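Side-chain contacts in Peptide/nickel transport system substrate-binding protein (Listeria monocytogenes serotype 1/2a, PDB 5KZT), which binds peptides and probably delivers them to a membrane transporter as its extracellular substrate-binding protein: residues A[31-34]-A[38-41]; A[50-55]-A[513-518]; A[322-327]-A[494-499]. All coordinates share one frame; numbering follows the deposited sequence.

Contact 1 (A[31-34]-A[38-41])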
loop_
_atom_site.group_PDB
_atom_site.type_symbol
_atom_site.label_atom_id
_atom_site.label_comp_id
_atom_site.label_asym_id
_atom_site.label_seq_id
_atom_site.Cartn_x
_atom_site.Cartn_y
_atom_site.Cartn_z
ATOM N N THR A 31 11.081 7.769 -2.112
ATOM C CA THR A 31 11.489 7.434 -0.756
ATOM C C THR A 31 10.345 7.528 0.251
ATOM O O THR A 31 10.212 6.669 1.118
ATOM C CB THR A 31 12.638 8.333 -0.283
ATOM O OG1 THR A 31 13.701 8.287 -1.238
ATOM C CG2 THR A 31 13.162 7.862 1.068
ATOM N N LYS A 32 9.540 8.583 0.142
ATOM C CA LYS A 32 8.571 8.936 1.167
ATOM C C LYS A 32 7.174 8.368 0.907
ATOM O O LYS A 32 6.418 8.165 1.867
ATOM C CB LYS A 32 8.493 10.455 1.338
ATOM C CG LYS A 32 9.782 11.104 1.789
ATOM C CD LYS A 32 9.580 12.594 2.009
ATOM C CE LYS A 32 10.886 13.249 2.363
ATOM N NZ LYS A 32 10.726 14.712 2.491
ATOM N N ALA A 33 6.820 8.141 -0.362
ATOM C CA ALA A 33 5.506 7.607 -0.726
ATOM C C ALA A 33 5.245 6.266 -0.045
ATOM O O ALA A 33 6.111 5.378 -0.029
ATOM C CB ALA A 33 5.373 7.447 -2.238
ATOM N N ASP A 34 4.052 6.135 0.525
ATOM C CA ASP A 34 3.623 4.873 1.134
ATOM C C ASP A 34 2.198 4.458 0.781
ATOM O O ASP A 34 1.643 3.562 1.413
ATOM C CB ASP A 34 3.782 4.931 2.662
ATOM C CG ASP A 34 2.898 5.972 3.327
ATOM O OD1 ASP A 34 1.942 6.517 2.716
ATOM O OD2 ASP A 34 3.179 6.241 4.522
ATOM N N GLY A 38 0.370 6.902 -5.278
ATOM C CA GLY A 38 1.704 7.378 -5.509
ATOM C C GLY A 38 2.724 6.300 -5.855
ATOM O O GLY A 38 3.585 6.514 -6.699
ATOM N N LEU A 39 2.639 5.141 -5.210
ATOM C CA LEU A 39 3.594 4.052 -5.508
ATOM C C LEU A 39 3.374 3.494 -6.902
ATOM O O LEU A 39 4.325 3.080 -7.568
ATOM C CB LEU A 39 3.511 2.933 -4.477
ATOM C CG LEU A 39 4.082 3.370 -3.120
ATOM C CD1 LEU A 39 3.663 2.373 -2.067
ATOM C CD2 LEU A 39 5.584 3.518 -3.119
ATOM N N ASN A 40 2.129 3.501 -7.346
ATOM C CA ASN A 40 1.817 3.102 -8.730
ATOM C C ASN A 40 2.381 4.109 -9.736
ATOM O O ASN A 40 2.942 3.697 -10.737
ATOM C CB ASN A 40 0.320 2.951 -8.921
ATOM C CG ASN A 40 -0.037 2.335 -10.264
ATOM O OD1 ASN A 40 0.337 1.197 -10.560
ATOM N ND2 ASN A 40 -0.739 3.099 -11.090
ATOM N N VAL A 41 2.284 5.408 -9.448
ATOM C CA VAL A 41 2.903 6.443 -10.321
ATOM C C VAL A 41 4.416 6.232 -10.462
ATOM O O VAL A 41 4.927 6.080 -11.579
ATOM C CB VAL A 41 2.618 7.884 -9.822
ATOM C CG1 VAL A 41 3.422 8.929 -10.603
ATOM C CG2 VAL A 41 1.139 8.201 -9.940
#
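Leu39, in the first turns of helix 36-45, reaches back to Ala33 and Asp34 in the loop that leads into the helix, a local loop-to-helix packing beside the bound peptide of this periplasmic-binding-protein-like fold. The apolar part is small. Leu39 CD2 stands 4.0 Å from Ala33 CB, methyl to methyl; the CB of Ala33 is directed toward the helix, whose Gly38 has its CA 6.1 Å from Ala33 CA. With CG anti to the carbonyl carbon (chi1 -71°), the Leu39 side chain lies beside its own backbone N, which brings both methyls against the incoming loop. Backbone contacts make up the rest. CD2 also touches the carbonyl oxygen of Ala33, while the other branch, CD1, rests on the backbone of Asp34. No hydrogen bond joins the two segments. Polar bonds instead tie each segment to its surroundings: Asp34 OD2 bonds to Thr112 OG1 and Gln445 NE2, the Asp34 backbone hydrogen-bonds to the peptide, and on the helix Asn40 OD1 accepts from Tyr519 N. Leu39 packs on a polar side chain of the same ligand, which places the contact at the wall of the binding site. Leu39 CD1 lies 3.8 Å from the carbonyl carbon Asp34 C.

Contact 2 (A[50-55]-A[513-518])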
loop_
_atom_site.group_PDB
_atom_site.type_symbol
_atom_site.label_atom_id
_atom_site.label_comp_id
_atom_site.label_asym_id
_atom_site.label_seq_id
_atom_site.Cartn_x
_atom_site.Cartn_y
_atom_site.Cartn_z
ATOM N N TYR A 50 15.409 -4.565 -9.479
ATOM C CA TYR A 50 14.517 -5.613 -9.956
ATOM C C TYR A 50 13.169 -4.980 -10.241
ATOM O O TYR A 50 12.882 -3.905 -9.751
ATOM C CB TYR A 50 14.347 -6.702 -8.899
ATOM C CG TYR A 50 15.497 -7.693 -8.811
ATOM C CD1 TYR A 50 16.729 -7.325 -8.285
ATOM C CD2 TYR A 50 15.347 -9.012 -9.262
ATOM C CE1 TYR A 50 17.782 -8.234 -8.213
ATOM C CE2 TYR A 50 16.386 -9.910 -9.194
ATOM C CZ TYR A 50 17.592 -9.515 -8.664
ATOM O OH TYR A 50 18.608 -10.432 -8.631
ATOM N N ALA A 51 12.363 -5.660 -11.035
ATOM C CA ALA A 51 10.983 -5.301 -11.239
ATOM C C ALA A 51 10.194 -6.595 -11.481
ATOM O O ALA A 51 10.716 -7.522 -12.111
ATOM C CB ALA A 51 10.876 -4.340 -12.416
ATOM N N LEU A 52 8.958 -6.670 -10.974
ATOM C CA LEU A 52 8.103 -7.857 -11.163
ATOM C C LEU A 52 7.833 -8.110 -12.636
ATOM O O LEU A 52 7.477 -7.194 -13.363
ATOM C CB LEU A 52 6.767 -7.714 -10.406
ATOM C CG LEU A 52 6.802 -8.226 -8.955
ATOM C CD1 LEU A 52 8.050 -7.794 -8.221
ATOM C CD2 LEU A 52 5.541 -7.861 -8.182
ATOM N N ASP A 53 8.033 -9.359 -13.054
ATOM C CA ASP A 53 7.768 -9.801 -14.410
ATOM C C ASP A 53 6.306 -10.244 -14.582
ATOM O O ASP A 53 5.494 -10.152 -13.655
ATOM C CB ASP A 53 8.764 -10.908 -14.829
ATOM C CG ASP A 53 8.518 -12.254 -14.134
ATOM O OD1 ASP A 53 7.458 -12.453 -13.507
ATOM O OD2 ASP A 53 9.408 -13.124 -14.232
ATOM N N LYS A 54 5.980 -10.726 -15.777
ATOM C CA LYS A 54 4.611 -11.107 -16.102
ATOM C C LYS A 54 4.032 -12.212 -15.208
ATOM O O LYS A 54 2.822 -12.318 -15.081
ATOM C CB LYS A 54 4.508 -11.524 -17.578
ATOM C CG LYS A 54 5.213 -12.827 -17.926
ATOM C CD LYS A 54 4.779 -13.295 -19.314
ATOM C CE LYS A 54 5.075 -14.761 -19.535
ATOM N NZ LYS A 54 6.523 -14.973 -19.751
ATOM N N ASP A 55 4.884 -13.041 -14.611
ATOM C CA ASP A 55 4.433 -14.062 -13.656
ATOM C C ASP A 55 4.463 -13.655 -12.183
ATOM O O ASP A 55 4.231 -14.505 -11.315
ATOM C CB ASP A 55 5.245 -15.348 -13.853
ATOM C CG ASP A 55 4.995 -15.978 -15.190
ATOM O OD1 ASP A 55 3.844 -15.900 -15.695
ATOM O OD2 ASP A 55 5.956 -16.562 -15.734
ATOM N N ASN A 513 0.289 -6.424 -10.786
ATOM C CA ASN A 513 1.250 -7.028 -9.877
ATOM C C ASN A 513 0.578 -7.606 -8.645
ATOM O O ASN A 513 -0.327 -6.979 -8.095
ATOM C CB ASN A 513 2.291 -5.988 -9.516
ATOM C CG ASN A 513 3.046 -5.497 -10.748
ATOM O OD1 ASN A 513 3.490 -6.313 -11.550
ATOM N ND2 ASN A 513 3.174 -4.190 -10.914
ATOM N N PRO A 514 1.009 -8.814 -8.202
ATOM C CA PRO A 514 0.386 -9.424 -7.030
ATOM C C PRO A 514 0.782 -8.786 -5.699
ATOM O O PRO A 514 0.159 -9.073 -4.697
ATOM C CB PRO A 514 0.866 -10.869 -7.084
ATOM C CG PRO A 514 2.170 -10.809 -7.790
ATOM C CD PRO A 514 2.038 -9.690 -8.798
ATOM N N PHE A 515 1.831 -7.970 -5.691
ATOM C CA PHE A 515 2.230 -7.216 -4.498
ATOM C C PHE A 515 3.098 -6.077 -4.994
ATOM O O PHE A 515 3.425 -6.002 -6.189
ATOM C CB PHE A 515 2.974 -8.105 -3.484
ATOM C CG PHE A 515 4.123 -8.887 -4.071
ATOM C CD1 PHE A 515 5.365 -8.285 -4.270
ATOM C CD2 PHE A 515 3.968 -10.230 -4.412
ATOM C CE1 PHE A 515 6.427 -8.992 -4.815
ATOM C CE2 PHE A 515 5.021 -10.960 -4.949
ATOM C CZ PHE A 515 6.258 -10.339 -5.160
ATOM N N GLY A 516 3.448 -5.168 -4.109
ATOM C CA GLY A 516 4.125 -3.947 -4.531
ATOM C C GLY A 516 3.212 -3.014 -5.324
ATOM O O GLY A 516 1.988 -3.195 -5.327
ATOM N N PRO A 517 3.792 -1.995 -6.005
ATOM C CA PRO A 517 2.988 -1.102 -6.852
ATOM C C PRO A 517 2.007 -1.870 -7.746
ATOM O O PRO A 517 2.374 -2.894 -8.323
ATOM C CB PRO A 517 4.037 -0.390 -7.705
ATOM C CG PRO A 517 5.269 -0.372 -6.843
ATOM C CD PRO A 517 5.222 -1.624 -6.005
ATOM N N ASP A 518 0.779 -1.379 -7.849
ATOM C CA ASP A 518 -0.335 -2.183 -8.371
ATOM C C ASP A 518 -0.207 -2.650 -9.836
ATOM O O ASP A 518 -0.541 -3.795 -10.150
ATOM C CB ASP A 518 -1.647 -1.439 -8.172
ATOM C CG ASP A 518 -2.136 -1.489 -6.716
ATOM O OD1 ASP A 518 -1.319 -1.413 -5.766
ATOM O OD2 ASP A 518 -3.356 -1.593 -6.510
HETATM O O HOH W 1 3.673 -9.068 -11.898
#
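Leu52, at the end of a short strand, plugs into the loop 513-518, joining the two-stranded antiparallel sheet of 50-52 and 58-60 to the connection between strands 511-512 and 519-520 near the C-terminus. Its CD2 methyl makes a CH-pi contact over one face of the Phe515 ring, 4.0 Å from the ring centroid and 24° off the normal. The methyl is displaced toward the rim, where Phe515 CE1 is its nearest ring atom; CD1 approaches the same ring carbon less closely. Leu52 CD2 also meets the backbone oxygen Phe515 O at 3.5 Å, and Pro514 CD adds a further apolar neighbour. Lower on the side chain, Leu52 CB abuts the amide oxygen Asn513 OD1.

The next shell fixes these partners. Phe515 CG sits between its backbone N and carbonyl carbon (chi1 51°), a torsion that folds the ring back across its own backbone and lets one methyl touch both ring and carbonyl. The Asn513 amide is gripped at both ends. Asn513 ND2 donates to Pro517 O at 3.0 Å, in the plane of the amide but tilted from the carbonyl plane of the acceptor; the Pro517 bond, with the backbone pair Asn513 N to Asp518 O, closes the loop on itself. ND2 bonds also to Thr520 OG1. OD1 accepts from Gln511 NE2, which also bonds to Leu52 O and thus bridges the two segments. Ser159 of helix 157-161 touches Phe515, while Ala162 and Pro58 pack on Leu52. A second bridge is a water hydrogen-bonded to both sides, 2.8 Å from each of Asp53 O and Asn513 OD1.

Contact 3 (A[322-327]-A[494-499])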
loop_
_atom_site.group_PDB
_atom_site.type_symbol
_atom_site.label_atom_id
_atom_site.label_comp_id
_atom_site.label_asym_id
_atom_site.label_seq_id
_atom_site.Cartn_x
_atom_site.Cartn_y
_atom_site.Cartn_z
ATOM N N VAL A 322 -4.189 -10.832 7.643
ATOM C CA VAL A 322 -3.531 -11.441 6.494
ATOM C C VAL A 322 -4.628 -11.987 5.573
ATOM O O VAL A 322 -5.532 -12.656 6.037
ATOM C CB VAL A 322 -2.543 -12.547 6.916
ATOM C CG1 VAL A 322 -1.994 -13.290 5.697
ATOM C CG2 VAL A 322 -1.416 -11.957 7.768
ATOM N N PRO A 323 -4.589 -11.633 4.278
ATOM C CA PRO A 323 -5.638 -12.066 3.368
ATOM C C PRO A 323 -5.542 -13.556 3.020
ATOM O O PRO A 323 -4.449 -14.114 3.013
ATOM C CB PRO A 323 -5.431 -11.181 2.138
ATOM C CG PRO A 323 -3.997 -10.819 2.193
ATOM C CD PRO A 323 -3.686 -10.663 3.639
ATOM N N GLU A 324 -6.695 -14.177 2.766
ATOM C CA GLU A 324 -6.735 -15.581 2.334
ATOM C C GLU A 324 -6.125 -15.688 0.955
ATOM O O GLU A 324 -6.258 -14.781 0.156
ATOM C CB GLU A 324 -8.154 -16.096 2.237
ATOM C CG GLU A 324 -8.924 -16.131 3.534
ATOM C CD GLU A 324 -10.258 -16.795 3.330
ATOM O OE1 GLU A 324 -10.358 -18.022 3.583
ATOM O OE2 GLU A 324 -11.184 -16.099 2.859
ATOM N N GLY A 325 -5.467 -16.806 0.687
ATOM C CA GLY A 325 -4.959 -17.125 -0.641
ATOM C C GLY A 325 -3.640 -16.459 -1.004
ATOM O O GLY A 325 -3.253 -16.491 -2.161
ATOM N N PHE A 326 -2.945 -15.880 -0.022
ATOM C CA PHE A 326 -1.772 -15.058 -0.284
ATOM C C PHE A 326 -0.428 -15.662 0.153
ATOM O O PHE A 326 0.561 -15.598 -0.582
ATOM C CB PHE A 326 -1.954 -13.678 0.376
ATOM C CG PHE A 326 -0.810 -12.735 0.101
ATOM C CD1 PHE A 326 -0.517 -12.364 -1.199
ATOM C CD2 PHE A 326 -0.007 -12.251 1.135
ATOM C CE1 PHE A 326 0.556 -11.506 -1.472
ATOM C CE2 PHE A 326 1.062 -11.405 0.870
ATOM C CZ PHE A 326 1.335 -11.029 -0.425
ATOM N N THR A 327 -0.383 -16.220 1.351
ATOM C CA THR A 327 0.864 -16.707 1.940
ATOM C C THR A 327 0.634 -18.065 2.645
ATOM O O THR A 327 -0.409 -18.283 3.243
ATOM C CB THR A 327 1.421 -15.638 2.902
ATOM O OG1 THR A 327 2.672 -16.065 3.416
ATOM C CG2 THR A 327 0.491 -15.381 4.046
ATOM N N LEU A 494 -12.292 -5.948 8.159
ATOM C CA LEU A 494 -13.663 -5.824 7.684
ATOM C C LEU A 494 -13.846 -6.625 6.410
ATOM O O LEU A 494 -14.745 -7.453 6.348
ATOM C CB LEU A 494 -14.026 -4.354 7.456
ATOM C CG LEU A 494 -15.215 -3.866 8.283
ATOM C CD1 LEU A 494 -15.330 -2.355 8.261
ATOM C CD2 LEU A 494 -16.506 -4.525 7.796
ATOM N N TYR A 495 -13.002 -6.374 5.406
ATOM C CA TYR A 495 -13.064 -7.108 4.133
ATOM C C TYR A 495 -11.737 -7.303 3.431
ATOM O O TYR A 495 -10.781 -6.550 3.638
ATOM C CB TYR A 495 -14.070 -6.447 3.187
ATOM C CG TYR A 495 -13.723 -5.055 2.649
ATOM C CD1 TYR A 495 -14.122 -3.899 3.319
ATOM C CD2 TYR A 495 -13.058 -4.900 1.441
ATOM C CE1 TYR A 495 -13.850 -2.641 2.812
ATOM C CE2 TYR A 495 -12.785 -3.644 0.926
ATOM C CZ TYR A 495 -13.176 -2.517 1.608
ATOM O OH TYR A 495 -12.891 -1.257 1.095
ATOM N N GLN A 496 -11.712 -8.336 2.593
ATOM C CA GLN A 496 -10.597 -8.628 1.712
ATOM C C GLN A 496 -10.997 -8.042 0.373
ATOM O O GLN A 496 -12.050 -8.408 -0.178
ATOM C CB GLN A 496 -10.401 -10.132 1.568
ATOM C CG GLN A 496 -10.265 -10.872 2.883
ATOM C CD GLN A 496 -10.157 -12.366 2.677
ATOM O OE1 GLN A 496 -9.194 -12.830 2.051
ATOM N NE2 GLN A 496 -11.157 -13.131 3.159
ATOM N N ARG A 497 -10.183 -7.146 -0.159
ATOM C CA ARG A 497 -10.631 -6.304 -1.266
ATOM C C ARG A 497 -10.478 -6.956 -2.634
ATOM O O ARG A 497 -9.424 -7.496 -2.964
ATOM C CB ARG A 497 -9.875 -4.983 -1.247
ATOM C CG ARG A 497 -10.557 -3.849 -1.991
ATOM C CD ARG A 497 -9.817 -3.420 -3.222
ATOM N NE ARG A 497 -8.648 -2.579 -2.994
ATOM C CZ ARG A 497 -8.628 -1.234 -2.919
ATOM N NH1 ARG A 497 -7.472 -0.616 -2.723
ATOM N NH2 ARG A 497 -9.727 -0.488 -3.002
ATOM N N SER A 498 -11.558 -6.912 -3.407
ATOM C CA SER A 498 -11.496 -7.044 -4.866
ATOM C C SER A 498 -12.054 -5.761 -5.473
ATOM O O SER A 498 -12.772 -5.017 -4.799
ATOM C CB SER A 498 -12.278 -8.265 -5.356
ATOM O OG SER A 498 -11.571 -9.472 -5.101
ATOM N N THR A 499 -11.720 -5.513 -6.744
ATOM C CA THR A 499 -12.111 -4.297 -7.440
ATOM C C THR A 499 -12.736 -4.706 -8.772
ATOM O O THR A 499 -12.212 -5.581 -9.466
ATOM C CB THR A 499 -10.903 -3.367 -7.680
ATOM O OG1 THR A 499 -10.237 -3.113 -6.439
ATOM C CG2 THR A 499 -11.346 -2.048 -8.273
HETATM O O HOH W 2 -7.937 -12.190 -0.338
#
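Gln496 leaves strand 491-503 with CB directed at the loop 322-327 and reaches Glu324 in an extended chain. CG lies anti to the carbonyl carbon (chi1 -54°), and CG and CD carry the amide outward to the backbone of the loop. At the tip the two amide atoms divide the work. Gln496 OE1 accepts the backbone N-H of Glu324, N to OE1 2.9 Å, with the donor well above the carbonyl plane rather than on a lone pair. A water is hydrogen-bonded to Gln496 OE1 (2.8 Å) and to Glu324 O; Gln496 OE1 also touches Glu324 CB at 3.4 Å. Gln496 NE2 donates to Glu324 OE2 at 3.0 Å along an almost straight N-H line (176°), in the plane of the amide and on the anti side of the carboxylate. A second NE2 bond, to Pro317 O, helps hold the amide from flipping. The Glu324 side chain crosses that of Gln496 at about a right angle, its carboxylate turned 50° from the amide plane; Lys316 makes a long, weak ion pair with OE2. One glutamine thus pins the start of the type II beta turn Pro323 to Phe326 to a strand of the mixed sheet. Its strand neighbours Tyr495 and Arg497 hydrogen-bond the ligand, so this tie between a type II turn and a sheet strand flanks the peptide site of a family 5 solute-binding protein.

How the contacts relate
Contacts 1 and 2 are successive along the chain, helix 36-45 leading to strand 50-52, and their centres are about 15 Å apart. They touch where Leu39 O meets Pro517 CB at 3.5 Å, so helix 36-45 lies against the loop of contact 2. Contact 3 is nested inside the long loop closed by contact 2, with centres about 17 Å apart, and meets it where Phe326 CE1 approaches the backbone oxygen Pro514 O at 4.1 Å. Contacts 1 and 3 do not touch, their nearest atoms being about 11 Å apart, yet both reach the bound peptide: Asp34 and Leu39 from one, Tyr495 and Arg497 from the other.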